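Local coordinates for protein ATP-dependent DNA helicase uvsW (PDB 1RIF) that couples ATP hydrolysis to 3'-5' translocation and unwinding of duplex DNA, and drives branch migration of recombination intermediates in phage T4, at residues E19-F22 with H23-D27; V65-I68 with K69-C72; E89-R93 with K94-E98; D97-L100 with S101-E104. The protein carries 1 engineered substitution. All blocks are in the same frame, centred on the assembly; numbering follows the deposited sequence.

The chain here is the N-terminal domain and ATP-binding part of UvsW. The four contacts are local and follow one another along it. Contact 1 is a pair of turns in helix 19-28, after strand 12-16. Contact 2 carries the chain from a loop into helix 68-74. These two touch: Leu-25 CD2 lies 3.4 Å from Phe-71 CD2, so the two helices pack together. Contact 3 opens helix 93-101 and contact 4 ends it, sharing Asp-97 and Glu-98. Contact 3 faces helix 116-128 and contact 4 faces helix 141-155. No contact nests inside another. Contacts 1 and 4 have centres about 48 Å apart, on opposite sides of the chain's centre.

Contact 1 (E19-F22 with H23-D27); sequences ESTF and HELRD
Glu-19 and His-23 meet one turn apart on the surface of helix 19-28. The glutamate leaves the backbone with CG anti to N (chi1 -171°) and then bends at CG. This brings OE1 to 3.6 Å from His-23 NE2, with the carboxylate and imidazole planes steeply inclined. The other oxygen, OE2, is engaged in a salt bridge with Arg-58. The main-chain O of Glu-19 lies over one face of the imidazole, toward its rim.

Phe-22 sits beside the same histidine. Its CD2 comes to 3.4 Å from His-23 CD2, and the two ring planes meet obliquely, at 58°. Further along, Phe-22 CE2 touches Arg-26 CD at 4.2 Å. The arginine reaches it as an extended chain from CG to NE.

Glu-24 runs back along the helix. Its CG packs against Ser-20 O, and OE1 ends 3.3 Å from Thr-21 CA. That oxygen is bonded to Tyr-77 OH, which fixes the carboxylate end. Leu-25 CG lies 3.4 Å from Thr-21 O, which also accepts from Leu-25 N at 2.8 Å. Phe-22 O is similarly taken by Arg-26 N, while the two bonds before them, His-23 N to Glu-19 O and Glu-24 N to Ser-20 O, are weak.

In the N-terminal domain, Glu-24 and Leu-25 face Phe-71 of helix 68-74. Leu-25 also touches Leu-54, and Asp-27 forms a salt bridge with Arg-52 of strand 50-52.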
# COMPACT_ATOMS: atom_id res chain seq x y z
N GLU A 19 -27.87 -8.11 9.80
CA GLU A 19 -27.80 -8.72 8.48
C GLU A 19 -28.33 -7.71 7.48
O GLU A 19 -27.97 -7.74 6.30
CB GLU A 19 -28.64 -10.00 8.44
CG GLU A 19 -28.49 -10.84 7.17
CD GLU A 19 -27.07 -11.38 6.99
OE1 GLU A 19 -26.88 -12.24 6.09
OE2 GLU A 19 -26.15 -10.96 7.73
N SER A 20 -29.18 -6.81 7.96
CA SER A 20 -29.76 -5.79 7.11
C SER A 20 -28.75 -4.71 6.76
O SER A 20 -28.64 -4.30 5.60
CB SER A 20 -30.94 -5.14 7.83
OG SER A 20 -30.51 -4.48 9.01
N THR A 21 -28.01 -4.24 7.76
CA THR A 21 -27.02 -3.20 7.53
C THR A 21 -25.86 -3.77 6.73
O THR A 21 -25.22 -3.07 5.94
CB THR A 21 -26.50 -2.60 8.86
OG1 THR A 21 -25.43 -3.41 9.35
CG2 THR A 21 -27.61 -2.56 9.89
N PHE A 22 -25.60 -5.07 6.92
CA PHE A 22 -24.53 -5.74 6.21
C PHE A 22 -24.74 -5.68 4.70
O PHE A 22 -23.81 -5.42 3.93
CB PHE A 22 -24.43 -7.20 6.62
CG PHE A 22 -23.45 -7.99 5.80
CD1 PHE A 22 -22.08 -7.77 5.93
CD2 PHE A 22 -23.90 -8.92 4.87
CE1 PHE A 22 -21.17 -8.46 5.14
CE2 PHE A 22 -22.99 -9.62 4.07
CZ PHE A 22 -21.62 -9.39 4.21
N HIS A 23 -25.97 -5.91 4.27
CA HIS A 23 -26.28 -5.88 2.85
C HIS A 23 -26.19 -4.47 2.31
O HIS A 23 -25.83 -4.27 1.15
CB HIS A 23 -27.66 -6.49 2.62
CG HIS A 23 -27.70 -7.96 2.92
ND1 HIS A 23 -28.86 -8.61 3.29
CD2 HIS A 23 -26.72 -8.89 2.92
CE1 HIS A 23 -28.59 -9.89 3.51
NE2 HIS A 23 -27.30 -10.08 3.29
N GLU A 24 -26.49 -3.48 3.15
CA GLU A 24 -26.40 -2.09 2.73
C GLU A 24 -24.92 -1.77 2.55
O GLU A 24 -24.53 -1.14 1.57
CB GLU A 24 -27.01 -1.19 3.78
CG GLU A 24 -28.46 -1.52 4.07
CD GLU A 24 -29.05 -0.62 5.13
OE1 GLU A 24 -28.49 -0.57 6.24
OE2 GLU A 24 -30.08 0.03 4.85
N LEU A 25 -24.12 -2.22 3.51
CA LEU A 25 -22.67 -2.00 3.47
C LEU A 25 -22.03 -2.73 2.30
O LEU A 25 -21.07 -2.24 1.70
CB LEU A 25 -22.04 -2.51 4.77
CG LEU A 25 -22.12 -1.60 6.00
CD1 LEU A 25 -21.77 -2.40 7.24
CD2 LEU A 25 -21.17 -0.43 5.83
N ARG A 26 -22.56 -3.91 1.99
CA ARG A 26 -22.05 -4.74 0.90
C ARG A 26 -22.29 -4.10 -0.45
O ARG A 26 -21.49 -4.26 -1.37
CB ARG A 26 -22.70 -6.12 0.97
CG ARG A 26 -22.29 -7.06 -0.15
CD ARG A 26 -22.88 -8.45 0.05
NE ARG A 26 -22.62 -9.29 -1.11
CZ ARG A 26 -23.33 -9.26 -2.24
NH1 ARG A 26 -24.36 -8.42 -2.36
NH2 ARG A 26 -23.00 -10.05 -3.26
N ASP A 27 -23.40 -3.37 -0.58
CA ASP A 27 -23.72 -2.68 -1.83
C ASP A 27 -22.95 -1.38 -1.88
O ASP A 27 -22.50 -0.95 -2.95
CB ASP A 27 -25.23 -2.39 -1.93
CG ASP A 27 -26.06 -3.65 -2.08
OD1 ASP A 27 -25.50 -4.68 -2.53
OD2 ASP A 27 -27.28 -3.61 -1.78

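Contact 2 (V65-I68 with K69-C72); sequences VGQI and KKFC
Gln-67, just before helix 68-74 in the N-terminal domain of UvsW, meets Lys-70 in its first turn, the two side chains crossing at a slant. The loop after strand 59-61 winds into the helix here, and residues 65-67 already have helical backbone angles.

Two main-chain hydrogen bonds span the start. Lys-70 N donates to Gln-67 O at 3.0 Å, three residues back. The donor stands well above the carbonyl plane, and its N-H...O angle is only 135°. Cys-72 N donates to Ile-68 O, also at 3.0 Å, four residues back. This bond is straight at 165°. The change from the first bond to the second marks the entry into regular helix. Just before it, Ile-68 N is bonded to Val-65 O.

The van der Waals contacts of the side chains are mostly with carbonyl oxygens. Lys-70 CG lies 3.0 Å from Gln-67 O, and Phe-71 CB lies 3.2 Å from Ile-68 O. The phenylalanine then turns away from the loop. Its ring stacks with Phe-75 and meets Phe-28, while Ile-68 packs on Ile-15 of strand 12-16 and on Phe-29. These residues hold the helix against strand 12-16 and helix 19-28.

Two ions lie nearby. A gold ion is about 3 Å from the side chain of Cys-72. A magnesium ion is about 3 Å from that of Gln-67.

Gln-67 is bent at chi2 (-76°), which folds its amide back toward the lysine. Its OE1 meets Lys-70 CE at 3.2 Å, while NZ stays 4.2 Å from the same oxygen.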
# COMPACT_ATOMS: atom_id res chain seq x y z
N VAL A 65 -11.57 2.08 5.85
CA VAL A 65 -12.24 2.35 7.12
C VAL A 65 -12.82 3.76 7.17
O VAL A 65 -13.96 3.96 7.59
CB VAL A 65 -11.27 2.16 8.31
CG1 VAL A 65 -11.98 2.43 9.62
CG2 VAL A 65 -10.71 0.76 8.30
N GLY A 66 -12.04 4.74 6.73
CA GLY A 66 -12.48 6.12 6.75
C GLY A 66 -13.77 6.41 6.00
O GLY A 66 -14.51 7.33 6.36
N GLN A 67 -14.04 5.62 4.96
CA GLN A 67 -15.24 5.78 4.14
C GLN A 67 -16.52 5.31 4.83
O GLN A 67 -17.61 5.69 4.42
CB GLN A 67 -15.08 4.98 2.85
CG GLN A 67 -13.82 5.29 2.09
CD GLN A 67 -13.92 6.60 1.35
OE1 GLN A 67 -14.12 7.66 1.96
NE2 GLN A 67 -13.78 6.54 0.03
N ILE A 68 -16.38 4.48 5.86
CA ILE A 68 -17.55 3.97 6.56
C ILE A 68 -18.32 5.10 7.23
O ILE A 68 -19.52 4.98 7.48
CB ILE A 68 -17.15 2.92 7.62
CG1 ILE A 68 -16.45 1.73 6.95
CG2 ILE A 68 -18.40 2.39 8.33
CD1 ILE A 68 -15.91 0.72 7.94
N LYS A 69 -17.64 6.21 7.51
CA LYS A 69 -18.29 7.35 8.14
C LYS A 69 -19.30 7.97 7.18
O LYS A 69 -20.33 8.50 7.60
CB LYS A 69 -17.25 8.39 8.57
CG LYS A 69 -17.85 9.54 9.39
CD LYS A 69 -18.47 9.04 10.69
CE LYS A 69 -19.43 10.06 11.29
NZ LYS A 69 -18.80 11.40 11.44
N LYS A 70 -19.01 7.90 5.88
CA LYS A 70 -19.92 8.42 4.85
C LYS A 70 -21.21 7.62 4.98
O LYS A 70 -22.31 8.17 5.00
CB LYS A 70 -19.36 8.17 3.45
CG LYS A 70 -17.87 8.44 3.29
CD LYS A 70 -17.56 9.91 3.04
CE LYS A 70 -16.08 10.10 2.68
NZ LYS A 70 -15.78 11.48 2.20
N PHE A 71 -21.04 6.31 5.05
CA PHE A 71 -22.14 5.36 5.18
C PHE A 71 -23.02 5.69 6.39
O PHE A 71 -24.17 6.09 6.24
CB PHE A 71 -21.58 3.94 5.32
CG PHE A 71 -22.64 2.88 5.44
CD1 PHE A 71 -23.29 2.40 4.31
CD2 PHE A 71 -22.99 2.37 6.68
CE1 PHE A 71 -24.28 1.43 4.42
CE2 PHE A 71 -23.97 1.40 6.81
CZ PHE A 71 -24.62 0.93 5.67
N CYS A 72 -22.46 5.50 7.58
CA CYS A 72 -23.17 5.76 8.83
C CYS A 72 -23.90 7.11 8.87
O CYS A 72 -24.94 7.22 9.52
CB CYS A 72 -22.18 5.69 9.98
SG CYS A 72 -21.02 7.08 9.93

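Contact 3 (E89-R93 with K94-E98); sequences EELSR and KDFDE
Ser-92 opens helix 93-101 as its N-cap, bonded to both Asp-95 and Phe-96. Glu-90 centres an inverse gamma turn, Leu-91 and Ser-92 are extended, and from Arg-93 on the backbone is helical. Phe-96 N donates to Ser-92 O at 2.9 Å, and Asp-97 N donates to Arg-93 O at 3.0 Å.

The serine hydroxyl makes the cap. With chi1 at 65°, OG stands between the backbone N and the carbonyl carbon and accepts from Asp-95 N at 2.9 Å. It also donates weakly to Asp-95 OD2. A water joins the same OD2 (2.8 Å) to Ser-92 N (2.9 Å), so the Asp-95 carboxylate is tied to the serine directly and through the water.

Arg-93 lies alongside Phe-96, both pointing the same way, with NE near the ring edge. The planes are almost perpendicular. The arginine bends at chi2, and NE reaches Asp-97 OD1 at 3.3 Å in a nearly straight salt bridge (176°). OD1 lies in the guanidinium plane and is met on its syn side, though NE stands 31° out of the carboxylate plane. NH1 pairs with Asp-120 of helix 116-128, where Phe-96 also meets Phe-123.

Arg-93 thus links two acidic groups, one on its own helix and one on the next. The acids at 95 and 97 lie in the first turns, where their negative charge probably suits the helix dipole.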
# COMPACT_ATOMS: atom_id res chain seq x y z
N GLU A 89 1.66 6.65 13.88
CA GLU A 89 3.05 6.49 14.31
C GLU A 89 3.36 7.58 15.32
O GLU A 89 3.00 8.74 15.13
CB GLU A 89 4.02 6.65 13.14
CG GLU A 89 4.33 5.37 12.42
CD GLU A 89 5.14 4.42 13.26
OE1 GLU A 89 6.36 4.64 13.44
OE2 GLU A 89 4.55 3.45 13.76
N GLU A 90 4.01 7.22 16.42
CA GLU A 90 4.36 8.22 17.40
C GLU A 90 5.66 8.82 16.93
O GLU A 90 6.75 8.42 17.33
CB GLU A 90 4.50 7.60 18.79
CG GLU A 90 3.17 7.27 19.44
CD GLU A 90 3.33 6.74 20.85
OE1 GLU A 90 2.30 6.56 21.54
OE2 GLU A 90 4.49 6.49 21.25
N LEU A 91 5.52 9.79 16.04
CA LEU A 91 6.66 10.47 15.46
C LEU A 91 6.26 11.93 15.34
O LEU A 91 5.33 12.27 14.62
CB LEU A 91 6.96 9.86 14.08
CG LEU A 91 8.26 10.10 13.29
CD1 LEU A 91 8.13 11.37 12.51
CD2 LEU A 91 9.47 10.12 14.21
N SER A 92 6.94 12.80 16.09
CA SER A 92 6.66 14.22 16.04
C SER A 92 7.43 14.79 14.87
O SER A 92 8.43 14.21 14.45
CB SER A 92 7.12 14.91 17.33
OG SER A 92 8.53 14.84 17.47
N ARG A 93 6.97 15.90 14.32
CA ARG A 93 7.69 16.47 13.19
C ARG A 93 9.09 16.85 13.66
O ARG A 93 10.04 16.85 12.88
CB ARG A 93 6.95 17.69 12.64
CG ARG A 93 7.55 18.24 11.35
CD ARG A 93 7.69 17.15 10.28
NE ARG A 93 8.53 17.57 9.16
CZ ARG A 93 8.07 17.95 7.97
NH1 ARG A 93 6.77 17.96 7.72
NH2 ARG A 93 8.92 18.31 7.03
N LYS A 94 9.20 17.16 14.95
CA LYS A 94 10.48 17.54 15.54
C LYS A 94 11.46 16.38 15.52
O LYS A 94 12.63 16.55 15.13
CB LYS A 94 10.28 17.98 16.99
CG LYS A 94 11.51 18.58 17.64
CD LYS A 94 11.77 19.98 17.09
CE LYS A 94 13.00 20.65 17.74
NZ LYS A 94 12.87 20.90 19.22
N ASP A 95 11.01 15.20 15.93
CA ASP A 95 11.90 14.05 15.94
C ASP A 95 12.14 13.52 14.54
O ASP A 95 13.18 12.91 14.27
CB ASP A 95 11.36 12.96 16.86
CG ASP A 95 11.41 13.36 18.33
OD1 ASP A 95 12.45 13.91 18.77
OD2 ASP A 95 10.42 13.13 19.05
N PHE A 96 11.19 13.77 13.64
CA PHE A 96 11.36 13.32 12.27
C PHE A 96 12.49 14.13 11.67
O PHE A 96 13.39 13.57 11.04
CB PHE A 96 10.09 13.57 11.44
CG PHE A 96 10.25 13.26 9.98
CD1 PHE A 96 10.54 11.96 9.56
CD2 PHE A 96 10.12 14.25 9.03
CE1 PHE A 96 10.68 11.67 8.20
CE2 PHE A 96 10.26 13.97 7.67
CZ PHE A 96 10.54 12.67 7.26
N ASP A 97 12.45 15.44 11.85
CA ASP A 97 13.50 16.29 11.30
C ASP A 97 14.85 15.94 11.91
O ASP A 97 15.86 15.96 11.21
CB ASP A 97 13.16 17.76 11.51
CG ASP A 97 11.95 18.20 10.69
OD1 ASP A 97 11.79 17.73 9.54
OD2 ASP A 97 11.16 19.02 11.21
N GLU A 98 14.85 15.60 13.20
CA GLU A 98 16.09 15.20 13.88
C GLU A 98 16.63 13.94 13.20
O GLU A 98 17.82 13.84 12.90
CB GLU A 98 15.80 14.89 15.35
CG GLU A 98 16.43 15.86 16.33
CD GLU A 98 15.61 15.98 17.62
OE1 GLU A 98 15.39 14.94 18.30
OE2 GLU A 98 15.19 17.12 17.96
O HOH W 1 8.67 11.29 17.94

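Contact 4 (D97-L100 with S101-E104); sequences DEWL and SKLE
Ser-101 OG donates to Glu-98 O at 2.7 Å, the shortest polar link where helix 93-101 ends. The serine has chi1 at 63°, which turns its hydroxyl back over the last turn. Its N donates to Asp-97 O at 3.0 Å and weakly to Glu-98 O, so the carbonyl of Glu-98 takes both groups of one residue. Next, Lys-102 N bonds to Trp-99 O at 3.2 Å and Leu-103 N to Leu-100 O at 3.3 Å. Both donors stand high above the carbonyl planes. These bonds span three residues, and the chain then leaves as a loop toward strand 106-107.

Lys-102 bends around so that NZ comes 3.5 Å from Trp-99 CD1, obliquely to the indole. NZ and Trp-99 NE1 share one partner, OE1 of Glu-154 on helix 141-155.

Packing lies further out. Leu-103 CD1 sits over the six-membered ring of Trp-99, a CH-pi contact 4.0 Å from the centroid and only 12° off its normal. The same methyl touches Leu-100 CD2 at 3.9 Å.

One carboxylate oxygen therefore draws in both a cation and an indole N-H. The lysine charge is probably balanced by Glu-154, which joins this helix end to helix 141-155.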
# COMPACT_ATOMS: atom_id res chain seq x y z
N ASP A 97 12.45 15.44 11.85
CA ASP A 97 13.50 16.29 11.30
C ASP A 97 14.85 15.94 11.91
O ASP A 97 15.86 15.96 11.21
CB ASP A 97 13.16 17.76 11.51
CG ASP A 97 11.95 18.20 10.69
OD1 ASP A 97 11.79 17.73 9.54
OD2 ASP A 97 11.16 19.02 11.21
N GLU A 98 14.85 15.60 13.20
CA GLU A 98 16.09 15.20 13.88
C GLU A 98 16.63 13.94 13.20
O GLU A 98 17.82 13.84 12.90
CB GLU A 98 15.80 14.89 15.35
CG GLU A 98 16.43 15.86 16.33
CD GLU A 98 15.61 15.98 17.62
OE1 GLU A 98 15.39 14.94 18.30
OE2 GLU A 98 15.19 17.12 17.96
N TRP A 99 15.74 12.98 12.95
CA TRP A 99 16.11 11.74 12.29
C TRP A 99 16.69 12.02 10.90
O TRP A 99 17.71 11.45 10.52
CB TRP A 99 14.89 10.84 12.16
CG TRP A 99 15.13 9.58 11.37
CD1 TRP A 99 15.82 8.47 11.78
CD2 TRP A 99 14.69 9.30 10.04
NE1 TRP A 99 15.84 7.52 10.79
CE2 TRP A 99 15.15 8.01 9.70
CE3 TRP A 99 13.95 10.03 9.09
CZ2 TRP A 99 14.90 7.42 8.46
CZ3 TRP A 99 13.70 9.44 7.85
CH2 TRP A 99 14.17 8.15 7.55
N LEU A 100 16.04 12.92 10.15
CA LEU A 100 16.50 13.27 8.81
C LEU A 100 17.88 13.92 8.79
O LEU A 100 18.65 13.73 7.86
CB LEU A 100 15.52 14.23 8.14
CG LEU A 100 14.24 13.70 7.49
CD1 LEU A 100 13.44 14.88 6.96
CD2 LEU A 100 14.59 12.72 6.35
N SER A 101 18.19 14.70 9.82
CA SER A 101 19.47 15.39 9.87
C SER A 101 20.66 14.48 10.17
O SER A 101 21.79 14.90 10.01
CB SER A 101 19.42 16.54 10.88
OG SER A 101 19.21 16.05 12.19
N LYS A 102 20.41 13.25 10.58
CA LYS A 102 21.50 12.32 10.87
C LYS A 102 21.86 11.49 9.64
O LYS A 102 22.87 10.78 9.62
CB LYS A 102 21.14 11.40 12.05
CG LYS A 102 20.14 10.30 11.74
CD LYS A 102 20.84 8.99 11.42
CE LYS A 102 19.85 7.86 11.16
NZ LYS A 102 19.08 7.49 12.37
N LEU A 103 21.04 11.60 8.61
CA LEU A 103 21.26 10.86 7.38
C LEU A 103 22.23 11.59 6.46
O LEU A 103 22.21 12.82 6.38
CB LEU A 103 19.92 10.68 6.65
CG LEU A 103 18.77 10.02 7.42
CD1 LEU A 103 17.49 10.14 6.62
CD2 LEU A 103 19.10 8.56 7.70
N GLU A 104 23.09 10.84 5.78
CA GLU A 104 24.04 11.42 4.83
C GLU A 104 23.67 10.86 3.46
O GLU A 104 24.13 9.79 3.07
CB GLU A 104 25.48 11.03 5.19
CG GLU A 104 25.83 11.27 6.65
CD GLU A 104 27.33 11.32 6.90
OE1 GLU A 104 28.08 10.54 6.27
OE2 GLU A 104 27.76 12.15 7.74